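Local atomic coordinates of N-acetyltransferase (Staphylococcus aureus subsp. aureus, PDB entry 4M85), a protein that probably transfers an acetyl group from acetyl-coenzyme A to an amine, as other GNAT-fold N-acetyltransferases do. Residues L41-K46 against K86-L91; A51-F56 against G101-V106; I74-E79 against E113-T118; E79-Y84 against P105-K110. One frame throughout, in Å; residues are numbered along the deposited sequence.

Contact 1: L41-K46 against K86-L91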
loop_
_atom_site.group_PDB
_atom_site.type_symbol
_atom_site.label_atom_id
_atom_site.label_comp_id
_atom_site.label_asym_id
_atom_site.label_seq_id
_atom_site.Cartn_x
_atom_site.Cartn_y
_atom_site.Cartn_z
ATOM N N LEU A 41 10.676 -10.408 2.019
ATOM C CA LEU A 41 9.416 -10.959 1.510
ATOM C C LEU A 41 8.697 -11.792 2.561
ATOM O O LEU A 41 7.505 -11.591 2.822
ATOM C CB LEU A 41 9.662 -11.806 0.245
ATOM C CG LEU A 41 9.983 -11.018 -1.025
ATOM C CD1 LEU A 41 10.338 -11.960 -2.180
ATOM C CD2 LEU A 41 8.803 -10.127 -1.416
ATOM N N ASP A 42 9.412 -12.751 3.147
ATOM C CA ASP A 42 8.878 -13.502 4.270
ATOM C C ASP A 42 8.270 -12.568 5.330
ATOM O O ASP A 42 7.187 -12.818 5.848
ATOM C CB ASP A 42 9.969 -14.359 4.906
ATOM C CG ASP A 42 9.478 -15.089 6.114
ATOM O OD1 ASP A 42 8.654 -16.012 5.969
ATOM O OD2 ASP A 42 9.903 -14.732 7.222
ATOM N N ALA A 43 8.977 -11.500 5.655
ATOM C CA ALA A 43 8.475 -10.561 6.656
ATOM C C ALA A 43 7.166 -9.873 6.237
ATOM O O ALA A 43 6.246 -9.745 7.060
ATOM C CB ALA A 43 9.526 -9.542 6.999
ATOM N N ILE A 44 7.102 -9.393 4.988
ATOM C CA ILE A 44 5.905 -8.700 4.499
ATOM C C ILE A 44 4.746 -9.678 4.447
ATOM O O ILE A 44 3.640 -9.334 4.820
ATOM C CB ILE A 44 6.127 -8.039 3.102
ATOM C CG1 ILE A 44 7.200 -6.964 3.161
ATOM C CG2 ILE A 44 4.874 -7.386 2.567
ATOM C CD1 ILE A 44 7.924 -6.744 1.836
ATOM N N GLU A 45 5.004 -10.902 3.997
ATOM C CA GLU A 45 4.006 -11.940 3.958
ATOM C C GLU A 45 3.393 -12.139 5.348
ATOM O O GLU A 45 2.181 -12.246 5.496
ATOM C CB GLU A 45 4.619 -13.270 3.512
ATOM C CG GLU A 45 5.059 -13.340 2.051
ATOM C CD GLU A 45 6.015 -14.492 1.788
ATOM O OE1 GLU A 45 6.150 -15.348 2.675
ATOM O OE2 GLU A 45 6.661 -14.542 0.702
ATOM N N LYS A 46 4.244 -12.200 6.363
ATOM C CA LYS A 46 3.746 -12.386 7.723
ATOM C C LYS A 46 2.967 -11.161 8.179
ATOM O O LYS A 46 1.991 -11.301 8.920
ATOM C CB LYS A 46 4.909 -12.671 8.691
ATOM C CG LYS A 46 5.464 -14.074 8.575
ATOM C CD LYS A 46 6.802 -14.206 9.301
ATOM C CE LYS A 46 7.206 -15.663 9.458
ATOM N NZ LYS A 46 8.677 -15.796 9.599
ATOM N N LYS A 86 3.386 -0.103 14.345
ATOM C CA LYS A 86 4.013 -0.734 15.515
ATOM C C LYS A 86 3.780 -2.240 15.531
ATOM O O LYS A 86 4.609 -2.999 16.040
ATOM C CB LYS A 86 3.494 -0.083 16.797
ATOM C CG LYS A 86 4.256 -0.450 18.048
ATOM C CD LYS A 86 3.836 0.470 19.186
ATOM C CE LYS A 86 4.407 0.050 20.539
ATOM N NZ LYS A 86 5.879 -0.160 20.473
ATOM N N ALA A 87 2.688 -2.697 14.930
ATOM C CA ALA A 87 2.373 -4.125 14.921
ATOM C C ALA A 87 3.420 -4.987 14.199
ATOM O O ALA A 87 3.471 -6.196 14.418
ATOM C CB ALA A 87 0.979 -4.376 14.339
ATOM N N TRP A 88 4.266 -4.360 13.377
ATOM C CA TRP A 88 5.416 -5.021 12.801
ATOM C C TRP A 88 6.227 -5.804 13.854
ATOM O O TRP A 88 6.761 -6.883 13.568
ATOM C CB TRP A 88 6.299 -4.004 12.109
ATOM C CG TRP A 88 7.424 -4.587 11.326
ATOM C CD1 TRP A 88 8.723 -4.727 11.727
ATOM C CD2 TRP A 88 7.371 -5.055 9.977
ATOM N NE1 TRP A 88 9.479 -5.270 10.710
ATOM C CE2 TRP A 88 8.673 -5.484 9.627
ATOM C CE3 TRP A 88 6.356 -5.153 9.028
ATOM C CZ2 TRP A 88 8.970 -6.009 8.371
ATOM C CZ3 TRP A 88 6.650 -5.675 7.796
ATOM C CH2 TRP A 88 7.952 -6.107 7.478
ATOM N N GLU A 89 6.283 -5.258 15.068
ATOM C CA GLU A 89 7.014 -5.866 16.164
ATOM C C GLU A 89 6.456 -7.205 16.681
ATOM O O GLU A 89 7.156 -7.955 17.374
ATOM C CB GLU A 89 7.122 -4.856 17.291
ATOM C CG GLU A 89 7.867 -3.598 16.877
ATOM C CD GLU A 89 8.203 -2.700 18.054
ATOM O OE1 GLU A 89 7.323 -2.549 18.957
ATOM O OE2 GLU A 89 9.350 -2.169 18.065
ATOM N N LEU A 90 5.212 -7.527 16.325
ATOM C CA LEU A 90 4.590 -8.793 16.715
ATOM C C LEU A 90 4.837 -9.924 15.722
ATOM O O LEU A 90 4.312 -11.024 15.903
ATOM C CB LEU A 90 3.078 -8.599 16.908
ATOM C CG LEU A 90 2.717 -7.415 17.845
ATOM C CD1 LEU A 90 1.220 -7.191 17.955
ATOM C CD2 LEU A 90 3.325 -7.660 19.212
ATOM N N LEU A 91 5.615 -9.674 14.667
ATOM C CA LEU A 91 5.875 -10.702 13.645
ATOM C C LEU A 91 7.030 -11.601 14.074
ATOM O O LEU A 91 7.879 -11.187 14.866
ATOM C CB LEU A 91 6.194 -10.045 12.281
ATOM C CG LEU A 91 5.137 -9.081 11.753
ATOM C CD1 LEU A 91 5.529 -8.437 10.421
ATOM C CD2 LEU A 91 3.791 -9.806 11.653
#

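Contact 2: A51-F56 against G101-V106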
loop_
_atom_site.group_PDB
_atom_site.type_symbol
_atom_site.label_atom_id
_atom_site.label_comp_id
_atom_site.label_asym_id
_atom_site.label_seq_id
_atom_site.Cartn_x
_atom_site.Cartn_y
_atom_site.Cartn_z
ATOM N N ALA A 51 -0.464 -10.228 12.284
ATOM C CA ALA A 51 -0.756 -9.096 13.139
ATOM C C ALA A 51 -1.350 -8.031 12.229
ATOM O O ALA A 51 -1.216 -8.124 11.015
ATOM C CB ALA A 51 0.515 -8.587 13.797
ATOM N N THR A 52 -1.951 -7.005 12.801
ATOM C CA THR A 52 -2.591 -5.968 12.001
ATOM C C THR A 52 -1.644 -4.825 11.699
ATOM O O THR A 52 -1.754 -3.722 12.262
ATOM C CB THR A 52 -3.904 -5.494 12.646
ATOM O OG1 THR A 52 -4.661 -6.649 12.984
ATOM C CG2 THR A 52 -4.742 -4.661 11.673
ATOM N N TYR A 53 -0.711 -5.133 10.797
ATOM C CA TYR A 53 0.247 -4.204 10.264
ATOM C C TYR A 53 -0.497 -3.367 9.204
ATOM O O TYR A 53 -1.644 -3.665 8.866
ATOM C CB TYR A 53 1.483 -4.958 9.687
ATOM C CG TYR A 53 2.512 -4.008 9.175
ATOM C CD1 TYR A 53 3.081 -3.088 10.013
ATOM C CD2 TYR A 53 2.875 -3.990 7.836
ATOM C CE1 TYR A 53 3.988 -2.166 9.548
ATOM C CE2 TYR A 53 3.799 -3.080 7.356
ATOM C CZ TYR A 53 4.348 -2.156 8.219
ATOM O OH TYR A 53 5.244 -1.200 7.783
ATOM N N ARG A 54 0.121 -2.287 8.752
ATOM C CA ARG A 54 -0.384 -1.500 7.604
ATOM C C ARG A 54 -0.937 -2.387 6.480
ATOM O O ARG A 54 -2.068 -2.181 5.968
ATOM C CB ARG A 54 0.759 -0.669 7.032
ATOM C CG ARG A 54 1.137 0.578 7.817
ATOM C CD ARG A 54 2.433 1.124 7.265
ATOM N NE ARG A 54 3.035 2.174 8.085
ATOM C CZ ARG A 54 2.825 3.485 7.942
ATOM N NH1 ARG A 54 2.002 3.962 7.008
ATOM N NH2 ARG A 54 3.473 4.332 8.726
ATOM N N THR A 55 -0.136 -3.386 6.106
ATOM C CA THR A 55 -0.488 -4.306 5.017
ATOM C C THR A 55 -1.352 -5.510 5.430
ATOM O O THR A 55 -1.401 -6.497 4.703
ATOM C CB THR A 55 0.786 -4.785 4.287
ATOM O OG1 THR A 55 1.665 -5.385 5.216
ATOM C CG2 THR A 55 1.515 -3.629 3.668
ATOM N N PHE A 56 -2.053 -5.444 6.566
ATOM C CA PHE A 56 -2.993 -6.522 6.899
ATOM C C PHE A 56 -3.919 -6.789 5.726
ATOM O O PHE A 56 -4.333 -5.857 5.054
ATOM C CB PHE A 56 -3.859 -6.215 8.128
ATOM C CG PHE A 56 -4.304 -7.444 8.885
ATOM C CD1 PHE A 56 -5.586 -7.533 9.440
ATOM C CD2 PHE A 56 -3.408 -8.510 9.122
ATOM C CE1 PHE A 56 -5.970 -8.667 10.184
ATOM C CE2 PHE A 56 -3.789 -9.628 9.832
ATOM C CZ PHE A 56 -5.074 -9.718 10.372
ATOM N N GLY A 101 14.343 -1.959 12.968
ATOM C CA GLY A 101 13.132 -1.337 13.454
ATOM C C GLY A 101 12.031 -1.523 12.415
ATOM O O GLY A 101 12.177 -2.284 11.460
ATOM N N THR A 102 10.930 -0.825 12.599
ATOM C CA THR A 102 9.788 -1.015 11.742
ATOM C C THR A 102 10.065 -0.280 10.405
ATOM O O THR A 102 10.783 0.729 10.368
ATOM C CB THR A 102 8.463 -0.602 12.431
ATOM O OG1 THR A 102 8.343 0.822 12.483
ATOM C CG2 THR A 102 8.376 -1.183 13.844
ATOM N N PRO A 103 9.536 -0.818 9.301
ATOM C CA PRO A 103 9.897 -0.364 7.944
ATOM C C PRO A 103 9.420 1.033 7.562
ATOM O O PRO A 103 10.046 1.658 6.709
ATOM C CB PRO A 103 9.247 -1.398 7.012
ATOM C CG PRO A 103 8.476 -2.330 7.859
ATOM C CD PRO A 103 8.628 -1.976 9.307
ATOM N N LEU A 104 8.351 1.529 8.192
ATOM C CA LEU A 104 7.753 2.808 7.799
ATOM C C LEU A 104 7.320 3.660 9.008
ATOM O O LEU A 104 6.134 3.844 9.226
ATOM C CB LEU A 104 6.564 2.531 6.850
ATOM C CG LEU A 104 6.848 2.096 5.402
ATOM C CD1 LEU A 104 5.621 1.418 4.800
ATOM C CD2 LEU A 104 7.267 3.263 4.511
ATOM N N PRO A 105 8.294 4.157 9.820
ATOM C CA PRO A 105 8.019 4.956 11.033
ATOM C C PRO A 105 7.317 6.291 10.822
ATOM O O PRO A 105 6.605 6.741 11.728
ATOM C CB PRO A 105 9.417 5.229 11.605
ATOM C CG PRO A 105 10.356 5.047 10.444
ATOM C CD PRO A 105 9.743 3.931 9.655
ATOM N N VAL A 106 7.511 6.920 9.658
ATOM C CA VAL A 106 6.947 8.233 9.391
ATOM C C VAL A 106 5.424 8.137 9.251
ATOM O O VAL A 106 4.895 7.185 8.641
ATOM C CB VAL A 106 7.589 8.891 8.149
ATOM C CG1 VAL A 106 7.023 10.298 7.908
ATOM C CG2 VAL A 106 9.110 8.977 8.309
#

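Contact 3: I74-E79 against E113-T118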
loop_
_atom_site.group_PDB
_atom_site.type_symbol
_atom_site.label_atom_id
_atom_site.label_comp_id
_atom_site.label_asym_id
_atom_site.label_seq_id
_atom_site.Cartn_x
_atom_site.Cartn_y
_atom_site.Cartn_z
ATOM N N ILE A 74 -4.271 -0.673 -0.846
ATOM C CA ILE A 74 -4.091 -0.850 0.623
ATOM C C ILE A 74 -4.483 0.456 1.292
ATOM O O ILE A 74 -3.948 1.485 0.957
ATOM C CB ILE A 74 -2.616 -1.166 0.998
ATOM C CG1 ILE A 74 -2.087 -2.305 0.133
ATOM C CG2 ILE A 74 -2.473 -1.507 2.488
ATOM C CD1 ILE A 74 -0.647 -2.720 0.397
ATOM N N SER A 75 -5.435 0.382 2.227
ATOM C CA SER A 75 -5.977 1.552 2.896
ATOM C C SER A 75 -6.457 1.220 4.313
ATOM O O SER A 75 -6.832 0.100 4.578
ATOM C CB SER A 75 -7.130 2.117 2.099
ATOM O OG SER A 75 -8.233 1.226 2.077
ATOM N N TYR A 76 -6.441 2.222 5.184
ATOM C CA TYR A 76 -6.784 2.080 6.620
ATOM C C TYR A 76 -6.892 3.483 7.242
ATOM O O TYR A 76 -6.419 4.470 6.642
ATOM C CB TYR A 76 -5.716 1.249 7.348
ATOM C CG TYR A 76 -4.316 1.634 6.955
ATOM C CD1 TYR A 76 -3.591 0.878 6.051
ATOM C CD2 TYR A 76 -3.725 2.782 7.456
ATOM C CE1 TYR A 76 -2.325 1.254 5.644
ATOM C CE2 TYR A 76 -2.455 3.155 7.066
ATOM C CZ TYR A 76 -1.763 2.393 6.152
ATOM O OH TYR A 76 -0.493 2.787 5.780
ATOM N N SER A 77 -7.480 3.596 8.441
ATOM C CA SER A 77 -7.678 4.928 9.032
ATOM C C SER A 77 -6.371 5.594 9.352
ATOM O O SER A 77 -5.458 4.967 9.895
ATOM C CB SER A 77 -8.553 4.892 10.313
ATOM O OG SER A 77 -8.056 3.933 11.213
ATOM N N GLY A 78 -6.285 6.879 9.032
ATOM C CA GLY A 78 -5.125 7.679 9.400
ATOM C C GLY A 78 -4.923 7.778 10.912
ATOM O O GLY A 78 -3.796 7.859 11.398
ATOM N N GLU A 79 -6.008 7.720 11.675
ATOM C CA GLU A 79 -5.863 7.886 13.113
ATOM C C GLU A 79 -5.184 6.687 13.765
ATOM O O GLU A 79 -4.504 6.843 14.755
ATOM C CB GLU A 79 -7.182 8.246 13.787
ATOM C CG GLU A 79 -8.260 7.185 13.833
ATOM C CD GLU A 79 -9.436 7.630 14.689
ATOM O OE1 GLU A 79 -9.284 8.633 15.428
ATOM O OE2 GLU A 79 -10.509 6.994 14.623
ATOM N N GLU A 113 -8.450 11.226 8.105
ATOM C CA GLU A 113 -8.411 10.612 6.766
ATOM C C GLU A 113 -8.463 9.095 6.791
ATOM O O GLU A 113 -7.923 8.460 7.687
ATOM C CB GLU A 113 -7.114 11.007 6.015
ATOM C CG GLU A 113 -6.931 12.497 5.775
ATOM C CD GLU A 113 -5.564 12.894 5.280
ATOM O OE1 GLU A 113 -4.598 12.082 5.285
ATOM O OE2 GLU A 113 -5.450 14.073 4.903
ATOM N N TYR A 114 -9.119 8.521 5.781
ATOM C CA TYR A 114 -8.933 7.124 5.447
ATOM C C TYR A 114 -7.857 7.062 4.352
ATOM O O TYR A 114 -8.117 7.373 3.172
ATOM C CB TYR A 114 -10.252 6.490 5.039
ATOM C CG TYR A 114 -10.341 5.066 5.473
ATOM C CD1 TYR A 114 -10.927 4.715 6.689
ATOM C CD2 TYR A 114 -9.796 4.047 4.673
ATOM C CE1 TYR A 114 -10.976 3.381 7.095
ATOM C CE2 TYR A 114 -9.853 2.712 5.054
ATOM C CZ TYR A 114 -10.441 2.380 6.257
ATOM O OH TYR A 114 -10.463 1.044 6.595
ATOM N N TYR A 115 -6.643 6.710 4.782
ATOM C CA TYR A 115 -5.426 6.805 3.967
ATOM C C TYR A 115 -5.260 5.618 3.050
ATOM O O TYR A 115 -5.285 4.467 3.486
ATOM C CB TYR A 115 -4.171 6.906 4.864
ATOM C CG TYR A 115 -2.844 7.005 4.137
ATOM C CD1 TYR A 115 -2.618 8.000 3.179
ATOM C CD2 TYR A 115 -1.786 6.138 4.442
ATOM C CE1 TYR A 115 -1.398 8.118 2.539
ATOM C CE2 TYR A 115 -0.570 6.254 3.811
ATOM C CZ TYR A 115 -0.396 7.235 2.855
ATOM O OH TYR A 115 0.785 7.355 2.225
ATOM N N ILE A 116 -5.057 5.916 1.771
ATOM C CA ILE A 116 -4.747 4.917 0.783
ATOM C C ILE A 116 -3.228 4.955 0.629
ATOM O O ILE A 116 -2.680 5.853 0.006
ATOM C CB ILE A 116 -5.417 5.236 -0.557
ATOM C CG1 ILE A 116 -6.942 5.319 -0.391
ATOM C CG2 ILE A 116 -5.086 4.150 -1.558
ATOM C CD1 ILE A 116 -7.667 5.932 -1.559
ATOM N N GLU A 117 -2.567 3.958 1.190
ATOM C CA GLU A 117 -1.126 3.922 1.240
ATOM C C GLU A 117 -0.508 3.476 -0.096
ATOM O O GLU A 117 0.519 4.006 -0.505
ATOM C CB GLU A 117 -0.683 2.957 2.356
ATOM C CG GLU A 117 0.828 2.850 2.536
ATOM C CD GLU A 117 1.261 1.586 3.290
ATOM O OE1 GLU A 117 0.604 1.180 4.264
ATOM O OE2 GLU A 117 2.280 0.996 2.906
ATOM N N THR A 118 -1.119 2.484 -0.736
ATOM C CA THR A 118 -0.499 1.763 -1.845
ATOM C C THR A 118 -1.536 1.394 -2.917
ATOM O O THR A 118 -2.614 0.901 -2.585
ATOM C CB THR A 118 0.148 0.426 -1.353
ATOM O OG1 THR A 118 1.138 0.678 -0.354
ATOM C CG2 THR A 118 0.801 -0.282 -2.480
HETATM O O HOH W 1 -9.351 -0.731 4.633
HETATM O O HOH W 2 -9.031 8.566 10.303
#

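Contact 4: E79-Y84 against P105-K110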
loop_
_atom_site.group_PDB
_atom_site.type_symbol
_atom_site.label_atom_id
_atom_site.label_comp_id
_atom_site.label_asym_id
_atom_site.label_seq_id
_atom_site.Cartn_x
_atom_site.Cartn_y
_atom_site.Cartn_z
ATOM N N GLU A 79 -6.008 7.720 11.675
ATOM C CA GLU A 79 -5.863 7.886 13.113
ATOM C C GLU A 79 -5.184 6.687 13.765
ATOM O O GLU A 79 -4.504 6.843 14.755
ATOM C CB GLU A 79 -7.182 8.246 13.787
ATOM C CG GLU A 79 -8.260 7.185 13.833
ATOM C CD GLU A 79 -9.436 7.630 14.689
ATOM O OE1 GLU A 79 -9.284 8.633 15.428
ATOM O OE2 GLU A 79 -10.509 6.994 14.623
ATOM N N ASN A 80 -5.311 5.505 13.180
ATOM C CA ASN A 80 -4.622 4.333 13.698
ATOM C C ASN A 80 -3.307 3.982 12.972
ATOM O O ASN A 80 -2.750 2.903 13.193
ATOM C CB ASN A 80 -5.580 3.152 13.679
ATOM C CG ASN A 80 -6.668 3.249 14.750
ATOM O OD1 ASN A 80 -6.538 3.962 15.731
ATOM N ND2 ASN A 80 -7.744 2.513 14.560
ATOM N N GLU A 81 -2.793 4.892 12.146
ATOM C CA GLU A 81 -1.640 4.598 11.273
ATOM C C GLU A 81 -0.424 4.074 12.037
ATOM O O GLU A 81 0.135 3.036 11.687
ATOM C CB GLU A 81 -1.198 5.841 10.480
ATOM C CG GLU A 81 -0.074 5.559 9.494
ATOM C CD GLU A 81 0.462 6.798 8.781
ATOM O OE1 GLU A 81 -0.138 7.896 8.859
ATOM O OE2 GLU A 81 1.514 6.677 8.122
ATOM N N LEU A 82 0.010 4.832 13.041
ATOM C CA LEU A 82 1.194 4.469 13.818
ATOM C C LEU A 82 0.946 3.207 14.671
ATOM O O LEU A 82 1.876 2.474 14.947
ATOM C CB LEU A 82 1.667 5.655 14.669
ATOM C CG LEU A 82 2.195 6.881 13.906
ATOM C CD1 LEU A 82 2.911 7.820 14.869
ATOM C CD2 LEU A 82 3.137 6.488 12.783
ATOM N N LYS A 83 -0.306 2.927 15.042
ATOM C CA LYS A 83 -0.619 1.680 15.736
ATOM C C LYS A 83 -0.469 0.472 14.814
ATOM O O LYS A 83 0.056 -0.584 15.214
ATOM C CB LYS A 83 -2.024 1.709 16.302
ATOM C CG LYS A 83 -2.356 0.464 17.102
ATOM C CD LYS A 83 -3.802 0.467 17.561
ATOM C CE LYS A 83 -4.674 -0.424 16.696
ATOM N NZ LYS A 83 -6.073 0.073 16.608
ATOM N N TYR A 84 -0.926 0.618 13.572
ATOM C CA TYR A 84 -0.682 -0.420 12.560
ATOM C C TYR A 84 0.823 -0.674 12.341
ATOM O O TYR A 84 1.279 -1.833 12.297
ATOM C CB TYR A 84 -1.387 -0.056 11.242
ATOM C CG TYR A 84 -2.895 0.072 11.367
ATOM C CD1 TYR A 84 -3.621 -0.794 12.166
ATOM C CD2 TYR A 84 -3.588 1.071 10.685
ATOM C CE1 TYR A 84 -4.992 -0.688 12.276
ATOM C CE2 TYR A 84 -4.963 1.192 10.793
ATOM C CZ TYR A 84 -5.656 0.312 11.587
ATOM O OH TYR A 84 -7.034 0.429 11.719
ATOM N N PRO A 105 8.294 4.157 9.820
ATOM C CA PRO A 105 8.019 4.956 11.033
ATOM C C PRO A 105 7.317 6.291 10.822
ATOM O O PRO A 105 6.605 6.741 11.728
ATOM C CB PRO A 105 9.417 5.229 11.605
ATOM C CG PRO A 105 10.356 5.047 10.444
ATOM C CD PRO A 105 9.743 3.931 9.655
ATOM N N VAL A 106 7.511 6.920 9.658
ATOM C CA VAL A 106 6.947 8.233 9.391
ATOM C C VAL A 106 5.424 8.137 9.251
ATOM O O VAL A 106 4.895 7.185 8.641
ATOM C CB VAL A 106 7.589 8.891 8.149
ATOM C CG1 VAL A 106 7.023 10.298 7.908
ATOM C CG2 VAL A 106 9.110 8.977 8.309
ATOM N N LYS A 107 4.741 9.115 9.841
ATOM C CA LYS A 107 3.304 9.274 9.750
ATOM C C LYS A 107 3.014 9.905 8.389
ATOM O O LYS A 107 3.284 11.087 8.179
ATOM C CB LYS A 107 2.794 10.185 10.893
ATOM C CG LYS A 107 1.290 10.138 11.145
ATOM C CD LYS A 107 0.911 11.001 12.350
ATOM C CE LYS A 107 -0.579 10.935 12.677
ATOM N NZ LYS A 107 -1.392 11.872 11.855
ATOM N N GLU A 108 2.471 9.111 7.466
ATOM C CA GLU A 108 2.214 9.563 6.091
ATOM C C GLU A 108 0.863 10.279 5.937
ATOM O O GLU A 108 0.685 11.025 4.994
ATOM C CB GLU A 108 2.310 8.374 5.093
ATOM C CG GLU A 108 3.614 7.566 5.149
ATOM C CD GLU A 108 3.675 6.411 4.145
ATOM O OE1 GLU A 108 2.844 6.368 3.207
ATOM O OE2 GLU A 108 4.546 5.523 4.283
ATOM N N ALA A 109 -0.067 10.057 6.869
ATOM C CA ALA A 109 -1.445 10.521 6.740
ATOM C C ALA A 109 -1.887 11.410 7.892
ATOM O O ALA A 109 -1.106 11.733 8.772
ATOM C CB ALA A 109 -2.372 9.334 6.615
ATOM N N LYS A 110 -3.150 11.804 7.882
ATOM C CA LYS A 110 -3.677 12.690 8.903
ATOM C C LYS A 110 -4.841 11.998 9.592
ATOM O O LYS A 110 -5.462 11.093 9.029
ATOM C CB LYS A 110 -4.111 14.009 8.275
ATOM C CG LYS A 110 -2.958 14.919 7.896
ATOM C CD LYS A 110 -3.473 16.183 7.242
ATOM C CE LYS A 110 -2.384 16.914 6.469
ATOM N NZ LYS A 110 -2.957 17.997 5.612
HETATM O O HOH W 3 -1.993 9.207 10.363
#

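Contact 1: L41-K46 against K86-L91
Trp88 reaches the far end of its indole to Ala43 on helix 37-49, where CB of Ala43 lies 3.8 Å from CH2 of Trp88 and as close to CZ2, coming in obliquely at the benzo end of the ring. The indole gets there because CG stands anti to the backbone N (chi1 -172°), which sends the ring out from the 3-10 turn 88-90 toward the helix. Ile44 joins more loosely, its CG1 4.5 Å from CH2 of Trp88.

Leu91 closes the same patch from one side. Its CD1 sits 3.6 Å above one face of the Trp88 ring, displaced toward the rim, and also rests 3.7 Å from Ala43 O. The other branch, CD2, turns to the next part of the helix and meets Lys46 O at 3.6 Å. No hydrogen bond crosses between the two segments; they meet through van der Waals contacts. At the margin Lys46 NZ makes a salt bridge to the syn lone pair of Asp42 OD2, 2.9 Å away, and also bonds to the carbonyl of Asp92, just beyond Leu91. Tyr53 meets the indole edge-to-face, and Leu93 packs on both Ala43 and Trp88. This is apolar helix-to-loop packing, joining helix 37-49 of a GNAT fold to the long connection between strands 68-77 and 114-121.

Contact 2: A51-F56 against G101-V106
Arg54 reaches from a type I beta turn, Tyr53 to Phe56, across to the loop 101-106, and so ties together two connections of the GNAT fold: the one leading from helix 37-49 into strand 60-65 and the one leading into strand 114-121. Its CB begins beside its own neighbour, 3.9 Å above the Tyr53 ring plane and offset toward the rim. From CG to NE the chain is extended, and along it CD passes CD1 of Leu104 at 4.0 Å. The guanidinium then has Leu104 CB over one face, with NE 3.8 Å from that carbon. At the tip the nitrogens divide their partners. NE forms a salt bridge with Glu85, while NH1 forms one with Glu81 and also bonds to Tyr76 OH. NH2 is left to the loop: it reaches Leu104 O at 2.8 Å and Val106 O at 3.2 Å, both weak bonds because they are bent, with N-H...O angles of 126° and 131°. Val106 O lies at the guanidinium edge, near its plane. A buried arginine is thus gripped by two carboxylates and two backbone carbonyls, which should fix its rotation.

Alongside, Tyr53 and Pro103 approach from opposite directions. CG anti to N (chi1 -178°) points the phenol at the loop, where its hydroxyl bonds to Glu85. That same carboxylate holds Leu104 N and Thr102 OG1, so Glu85 fastens both sides. The proline ring closes on the phenol end, Tyr53 OH lying 3.4 Å from Pro103 CG.

Contact 3: I74-E79 against E113-T118
Tyr76 and Glu117 meet in the tight part of this antiparallel strand pair. Tyr76 CG lies between its backbone N and carbonyl carbon (chi1 44°), standing the phenol up beside Tyr115, and its OH donates a very short 2.5 Å bond to Glu117 OE1 in the plane of the ring. Ring and carboxylate planes are 67° apart. A classic beta bulge sets Glu117 beside Thr118, both facing Ile74, whose O takes a 2.8 Å bond from Glu117 N and a weak one from Thr118 N. Ile74 CD1 packs on Thr118 CB at 3.7 Å.

On the other face Tyr114 lays its ring over the backbone, with Tyr76 C 3.7 Å above its centre. That face and the Gly78 end are wetter. Beside Tyr114 one water donates to Ser75 O and hydrogen-bonds Tyr114 OH; at Gly78 another donates to Glu113 O, which also receives Gly78 N at 2.6 Å.

A bulge in this strand is a GNAT hallmark; in relatives it lies at the acetyl-coenzyme A site, and probably does so here. Leu135 and Leu138 of helix 130-140 pack on Ile116, on the face carrying Ser75. Strand 147-152 continues the sheet through Ser148, and strand 60-65 flanks strand 68-77.

Contact 4: E79-Y84 against P105-K110
The first turn of helix 81-86 is pinned to the extended loop 105-110 by a two-pronged carboxylate: Glu81 takes the backbone N-H groups of two consecutive loop residues. Glu108 N reaches OE2 of Glu81 at 2.7 Å, almost straight at 169°, on the syn lone pair. Ala109 N meets Glu81 OE1 at 2.9 Å, also from the syn side but 21° out of the carboxylate plane. The extended chain of Glu81 makes this possible, its CG anti to the backbone N (chi1 -176°) and the rest reaching straight for the loop.

A water also donates to Glu81 OE1 at 2.7 Å; with the Arg54 salt bridge to OE2 counted, each oxygen has at least two partners and the group is held against turning. Lys107 runs alongside, its CG 3.5 Å from Glu81 OE1. Beyond that it bends at its last torsion, and NZ bonds to Ala109 O at 3.1 Å and forms a salt bridge with Asp111.

Leu82 packs on a more exposed edge, its CD2 3.6 Å from the carbonyl oxygen of Pro105 and 4.2 Å from Lys107 CB. Glu108 turns its own carboxylate away to Tyr115 on strand 114-121. A bidentate carboxylate bonding two consecutive loop N-H groups here joins helix 81-86 to the loop leading into strand 114-121, within the connection between two neighbouring antiparallel strands of the GNAT sheet.

From the N terminus, helix 37-49 opens contact 1 and the turn after it opens contact 2. Strand 68-77 then starts contact 3, and helix 81-86 starts contact 4. Contact 1 closes first, at 86-91, crossing the other three. Contact 2 closes at 101-106, sharing Pro105 and Val106 with contact 4; it also crosses contact 3. Contact 4 is nested inside the loop that contact 3 closes at 113-118. Trp88 packs on Pro103 and Tyr53, coupling contacts 1 and 2. Arg54 joins contacts 2, 3 and 4. Contacts 1 and 2 tie helix 37-49 and the loop after it to the 78-113 connection, contact 4 holds that connection to itself, and contact 3 joins the two sheet strands at its ends.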